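Local coordinates for protein alginate lyase (Bacteroides ovatus, PDB 3NNB) that probably depolymerises the polysaccharide alginate by beta-elimination, as other alginate lyases do, at residues Lys253-Gln258 with Tyr300-Gln305; Gly263-Glu268 with Thr311-Phe316. All coordinates share one frame; numbering follows the deposited sequence.

How the interactions relate
Along the chain, helix 240-258 supplies Lys253-Gln258 at its end, a short turn leads into Gly263-Glu268, and helix 274-293 then carries the chain to Tyr300-Gln305 and on to Thr311-Phe316 in helix 310-317. Interaction 1 closes a loop of 41 intervening residues and interaction 2 one of 42; because their segments alternate, the two loops cross. Helix 274-293 lies within both loops, and its Asn281 bonds both Gln258 and Gln265. The contacts, 11 Å apart between centres, also touch directly: Tyr300 packs on Leu314 and Thr311, and Gln258 O lies against Gln265 CB. Together they tie helix 240-258 and its exit to helix 310-317 and its entry.

Interaction 1: Lys253-Gln258 with Tyr300-Gln305; sequences KRLFAQ and YNATSQ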
loop_
_atom_site.group_PDB
_atom_site.type_symbol
_atom_site.label_atom_id
_atom_site.label_comp_id
_atom_site.label_asym_id
_atom_site.label_seq_id
_atom_site.Cartn_x
_atom_site.Cartn_y
_atom_site.Cartn_z
ATOM N N LYS A 253 3.454 15.803 -12.478
ATOM C CA LYS A 253 4.622 14.962 -12.260
ATOM C C LYS A 253 4.351 13.482 -12.504
ATOM O O LYS A 253 5.228 12.762 -13.034
ATOM C CB LYS A 253 5.144 15.145 -10.841
ATOM C CG LYS A 253 6.511 14.532 -10.589
ATOM C CD LYS A 253 6.990 14.789 -9.132
ATOM C CE LYS A 253 7.189 16.248 -8.810
ATOM N NZ LYS A 253 8.175 16.883 -9.750
ATOM N N ARG A 254 3.134 13.052 -12.165
ATOM C CA ARG A 254 2.799 11.616 -12.151
ATOM C C ARG A 254 1.674 11.265 -13.137
ATOM O O ARG A 254 1.865 10.469 -14.042
ATOM C CB ARG A 254 2.426 11.131 -10.744
ATOM C CG ARG A 254 3.451 11.465 -9.681
ATOM C CD ARG A 254 4.847 10.897 -9.967
ATOM N NE ARG A 254 5.766 11.316 -8.911
ATOM C CZ ARG A 254 7.059 11.018 -8.871
ATOM N NH1 ARG A 254 7.637 10.368 -9.858
ATOM N NH2 ARG A 254 7.770 11.392 -7.830
ATOM N N LEU A 255 0.501 11.878 -12.994
ATOM C CA LEU A 255 -0.623 11.466 -13.823
ATOM C C LEU A 255 -0.382 11.737 -15.299
ATOM O O LEU A 255 -0.640 10.897 -16.142
ATOM C CB LEU A 255 -1.939 12.168 -13.411
ATOM C CG LEU A 255 -2.403 11.866 -11.983
ATOM C CD1 LEU A 255 -3.661 12.650 -11.671
ATOM C CD2 LEU A 255 -2.587 10.340 -11.689
ATOM N N PHE A 256 0.069 12.946 -15.628
ATOM C CA PHE A 256 0.150 13.315 -17.046
ATOM C C PHE A 256 1.408 12.712 -17.688
ATOM O O PHE A 256 1.516 12.650 -18.925
ATOM C CB PHE A 256 0.104 14.838 -17.249
ATOM C CG PHE A 256 -1.098 15.533 -16.617
ATOM C CD1 PHE A 256 -2.283 14.861 -16.329
ATOM C CD2 PHE A 256 -1.026 16.893 -16.308
ATOM C CE1 PHE A 256 -3.370 15.515 -15.729
ATOM C CE2 PHE A 256 -2.126 17.543 -15.719
ATOM C CZ PHE A 256 -3.268 16.862 -15.443
ATOM N N ALA A 257 2.358 12.309 -16.859
ATOM C CA ALA A 257 3.564 11.664 -17.328
ATOM C C ALA A 257 3.273 10.187 -17.677
ATOM O O ALA A 257 3.791 9.680 -18.668
ATOM C CB ALA A 257 4.654 11.752 -16.272
ATOM N N GLN A 258 2.507 9.523 -16.830
ATOM C CA GLN A 258 2.317 8.050 -16.842
ATOM C C GLN A 258 1.061 7.541 -17.559
ATOM O O GLN A 258 0.993 6.347 -17.874
ATOM C CB GLN A 258 2.339 7.490 -15.413
ATOM C CG GLN A 258 3.629 7.790 -14.677
ATOM C CD GLN A 258 3.809 7.037 -13.393
ATOM O OE1 GLN A 258 3.221 5.948 -13.168
ATOM N NE2 GLN A 258 4.659 7.607 -12.515
ATOM N N TYR A 300 -8.702 13.733 -8.515
ATOM C CA TYR A 300 -9.423 12.796 -9.381
ATOM C C TYR A 300 -9.735 13.395 -10.762
ATOM O O TYR A 300 -9.565 12.730 -11.779
ATOM C CB TYR A 300 -10.717 12.301 -8.735
ATOM C CG TYR A 300 -11.413 11.242 -9.540
ATOM C CD1 TYR A 300 -12.329 11.572 -10.512
ATOM C CD2 TYR A 300 -11.134 9.868 -9.344
ATOM C CE1 TYR A 300 -12.960 10.572 -11.257
ATOM C CE2 TYR A 300 -11.718 8.898 -10.071
ATOM C CZ TYR A 300 -12.626 9.242 -11.051
ATOM O OH TYR A 300 -13.231 8.255 -11.766
ATOM N N ASN A 301 -10.217 14.639 -10.783
ATOM C CA ASN A 301 -10.658 15.273 -12.007
ATOM C C ASN A 301 -9.545 16.011 -12.771
ATOM O O ASN A 301 -9.816 16.631 -13.810
ATOM C CB ASN A 301 -11.834 16.234 -11.671
ATOM C CG ASN A 301 -13.060 15.487 -11.232
ATOM O OD1 ASN A 301 -13.567 15.657 -10.087
ATOM N ND2 ASN A 301 -13.543 14.618 -12.101
ATOM N N ALA A 302 -8.301 15.919 -12.282
ATOM C CA ALA A 302 -7.169 16.611 -12.915
ATOM C C ALA A 302 -6.981 16.061 -14.314
ATOM O O ALA A 302 -6.846 14.860 -14.493
ATOM C CB ALA A 302 -5.875 16.475 -12.104
ATOM N N THR A 303 -7.006 16.951 -15.302
ATOM C CA THR A 303 -7.021 16.531 -16.711
ATOM C C THR A 303 -6.051 17.386 -17.477
ATOM O O THR A 303 -6.053 18.606 -17.318
ATOM C CB THR A 303 -8.437 16.685 -17.321
ATOM O OG1 THR A 303 -9.386 15.990 -16.514
ATOM C CG2 THR A 303 -8.502 16.113 -18.744
ATOM N N SER A 304 -5.195 16.771 -18.294
ATOM C CA SER A 304 -4.244 17.542 -19.086
ATOM C C SER A 304 -4.943 18.123 -20.325
ATOM O O SER A 304 -6.037 17.721 -20.683
ATOM C CB SER A 304 -3.049 16.680 -19.545
ATOM O OG SER A 304 -3.473 15.754 -20.512
ATOM N N GLN A 305 -4.256 19.060 -20.974
ATOM C CA GLN A 305 -4.784 19.703 -22.183
ATOM C C GLN A 305 -5.108 18.650 -23.237
ATOM O O GLN A 305 -6.079 18.795 -23.978
ATOM C CB GLN A 305 -3.759 20.723 -22.723
#
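Ser304 OG is gripped twice on its own side of the contact, by Asp306 OD1 and by Arg308 N, while its CB turns to Phe256. This is a surface junction in a helix-rich domain consistent with the alpha/alpha-toroid fold of six-hairpin enzymes: the last turns of helix 240-258 meet the loop before helix 310-317. Ser304 CB stands 3.6 Å from the centroid of the Phe256 ring and only 9° off its normal, a CH-pi contact over the face. With chi1 70° the hydroxyl is set between the backbone N and the carbonyl carbon, pointing off the ring toward its two partners. Toward Ala302, the ring's CE1 lies 3.4 Å from Ser304 N, which is over the same face as CB. Ala302 O comes instead to the ring edge, 3.7 Å from CE1. With an alanine in place of Phe256, Ser304 CB would probably lose its ring, a gap would open beneath it, and the aromatic part of Ala302's cover would go. Leu255, one residue earlier, adds a lighter apolar touch, CD1 to Ala302 CB at 4.4 Å, and also packs on Ile310 and Met285. The loop is braced internally where Thr303 OG1 donates to Asn301 O over 2.8 Å, from a position 47° out of the carbonyl plane.

Interaction 2: Gly263-Glu268 with Thr311-Phe316; sequences GKQPLE and TAALKF
Gly263 lies directly against the backbone of helix 310-317, its CA 3.8 Å from Ala313 CA. Two CA-H...O contacts run in opposite senses: Gly263 CA lies 3.3 Å from Ala312 O, and Ala313 CA approaches Gly263 O with an angle of 162° at the hydrogen. Gly263 adopts left-handed backbone angles, with phi 87°, and a side chain on it would point straight at Ala312 O, which explains how the loop can come so near. Phe316 closes over one end of this dock. Its CG is anti to the backbone N (chi1 162°), which swings the ring out over Lys264, whose CA sits over one face; Phe316 CB meanwhile rests 3.8 Å from Gly263 O. The Lys264 chain crosses Phe316 at about a right angle, its CG 3.7 Å from Phe316 CE1. It runs extended through chi2 and chi3 and bends at its end, where NZ forms a salt bridge with Asp262. Leu269 also packs on Phe316. Gln265 occupies the N-cap position of helix 266-269 and sends its amide back toward the contact, NE2 coming 4.2 Å from Ala313 CB. Its two amide ends are held separately, OE1 by Asn281 of helix 274-293 and NE2 by a bridging water at 2.9 Å, which together should fix the rotation of the amide. That water donates to Gly263 O and to Ala313 O, 2.8 Å and 2.9 Å away, so one molecule joins loop, side chain and helix backbone. The contact thus joins the loop between helices 240-258 and 266-269 to helix 310-317, in a domain whose six-hairpin family membership is consistent with an alpha/alpha-toroid.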
loop_
_atom_site.group_PDB
_atom_site.type_symbol
_atom_site.label_atom_id
_atom_site.label_comp_id
_atom_site.label_asym_id
_atom_site.label_seq_id
_atom_site.Cartn_x
_atom_site.Cartn_y
_atom_site.Cartn_z
ATOM N N GLY A 263 -5.642 6.710 -22.145
ATOM C CA GLY A 263 -5.685 5.981 -20.888
ATOM C C GLY A 263 -4.652 4.904 -20.649
ATOM O O GLY A 263 -4.530 4.413 -19.550
ATOM N N LYS A 264 -3.904 4.534 -21.668
ATOM C CA LYS A 264 -2.879 3.524 -21.495
ATOM C C LYS A 264 -1.783 3.995 -20.547
ATOM O O LYS A 264 -1.399 5.168 -20.574
ATOM C CB LYS A 264 -2.261 3.132 -22.841
ATOM C CG LYS A 264 -3.164 2.318 -23.791
ATOM C CD LYS A 264 -2.434 1.806 -25.015
ATOM C CE LYS A 264 -3.385 1.104 -25.974
ATOM N NZ LYS A 264 -4.248 2.057 -26.689
ATOM N N GLN A 265 -1.246 3.074 -19.754
ATOM C CA GLN A 265 -0.092 3.363 -18.936
ATOM C C GLN A 265 1.051 2.501 -19.467
ATOM O O GLN A 265 1.237 1.345 -19.041
ATOM C CB GLN A 265 -0.338 3.054 -17.455
ATOM C CG GLN A 265 -1.566 3.737 -16.850
ATOM C CD GLN A 265 -1.895 3.170 -15.479
ATOM O OE1 GLN A 265 -1.024 3.123 -14.611
ATOM N NE2 GLN A 265 -3.089 2.630 -15.325
ATOM N N PRO A 266 1.771 3.024 -20.450
ATOM C CA PRO A 266 2.672 2.145 -21.208
ATOM C C PRO A 266 3.732 1.435 -20.386
ATOM O O PRO A 266 4.118 0.320 -20.763
ATOM C CB PRO A 266 3.331 3.092 -22.233
ATOM C CG PRO A 266 2.932 4.448 -21.884
ATOM C CD PRO A 266 1.729 4.376 -20.997
ATOM N N LEU A 267 4.239 2.063 -19.327
ATOM C CA LEU A 267 5.292 1.417 -18.542
ATOM C C LEU A 267 4.765 0.247 -17.712
ATOM O O LEU A 267 5.539 -0.651 -17.357
ATOM C CB LEU A 267 6.023 2.409 -17.647
ATOM C CG LEU A 267 6.732 3.550 -18.382
ATOM C CD1 LEU A 267 7.298 4.624 -17.402
ATOM C CD2 LEU A 267 7.836 2.985 -19.334
ATOM N N GLU A 268 3.468 0.272 -17.396
ATOM C CA GLU A 268 2.807 -0.850 -16.747
ATOM C C GLU A 268 2.382 -1.917 -17.770
ATOM O O GLU A 268 2.458 -3.106 -17.503
ATOM C CB GLU A 268 1.610 -0.378 -15.947
ATOM C CG GLU A 268 1.885 0.861 -15.065
ATOM C CD GLU A 268 3.095 0.712 -14.179
ATOM O OE1 GLU A 268 3.428 -0.445 -13.767
ATOM O OE2 GLU A 268 3.747 1.762 -13.929
ATOM N N THR A 311 -9.721 9.283 -15.197
ATOM C CA THR A 311 -10.863 8.786 -15.941
ATOM C C THR A 311 -10.406 8.072 -17.231
ATOM O O THR A 311 -10.905 7.007 -17.549
ATOM C CB THR A 311 -11.843 9.931 -16.301
ATOM O OG1 THR A 311 -12.378 10.488 -15.082
ATOM C CG2 THR A 311 -12.995 9.403 -17.187
ATOM N N ALA A 312 -9.437 8.630 -17.936
ATOM C CA ALA A 312 -8.964 7.996 -19.164
ATOM C C ALA A 312 -8.349 6.643 -18.846
ATOM O O ALA A 312 -8.615 5.650 -19.518
ATOM C CB ALA A 312 -7.981 8.867 -19.877
ATOM N N ALA A 313 -7.606 6.603 -17.753
ATOM C CA ALA A 313 -6.946 5.362 -17.360
ATOM C C ALA A 313 -7.985 4.269 -17.014
ATOM O O ALA A 313 -7.791 3.092 -17.306
ATOM C CB ALA A 313 -5.946 5.622 -16.195
ATOM N N LEU A 314 -9.067 4.653 -16.328
ATOM C CA LEU A 314 -10.163 3.754 -16.023
ATOM C C LEU A 314 -10.891 3.279 -17.261
ATOM O O LEU A 314 -11.227 2.084 -17.371
ATOM C CB LEU A 314 -11.165 4.456 -15.084
ATOM C CG LEU A 314 -10.683 4.681 -13.648
ATOM C CD1 LEU A 314 -11.599 5.723 -12.971
ATOM C CD2 LEU A 314 -10.682 3.385 -12.793
ATOM N N LYS A 315 -11.152 4.195 -18.194
ATOM C CA LYS A 315 -11.855 3.853 -19.417
ATOM C C LYS A 315 -11.060 2.875 -20.305
ATOM O O LYS A 315 -11.659 2.073 -21.026
ATOM C CB LYS A 315 -12.218 5.126 -20.201
ATOM C CG LYS A 315 -13.400 5.941 -19.680
ATOM C CD LYS A 315 -13.589 7.161 -20.571
ATOM C CE LYS A 315 -14.658 8.133 -20.090
ATOM N NZ LYS A 315 -14.516 9.473 -20.779
ATOM N N PHE A 316 -9.725 2.918 -20.250
ATOM C CA PHE A 316 -8.888 1.902 -20.942
ATOM C C PHE A 316 -9.175 0.521 -20.319
ATOM O O PHE A 316 -9.258 -0.503 -21.014
ATOM C CB PHE A 316 -7.383 2.245 -20.825
ATOM C CG PHE A 316 -6.499 1.062 -21.112
ATOM C CD1 PHE A 316 -6.247 0.676 -22.408
ATOM C CD2 PHE A 316 -6.009 0.289 -20.049
ATOM C CE1 PHE A 316 -5.462 -0.406 -22.660
ATOM C CE2 PHE A 316 -5.221 -0.825 -20.298
ATOM C CZ PHE A 316 -4.970 -1.195 -21.602
HETATM O O HOH W 1 -4.977 2.521 -17.581
#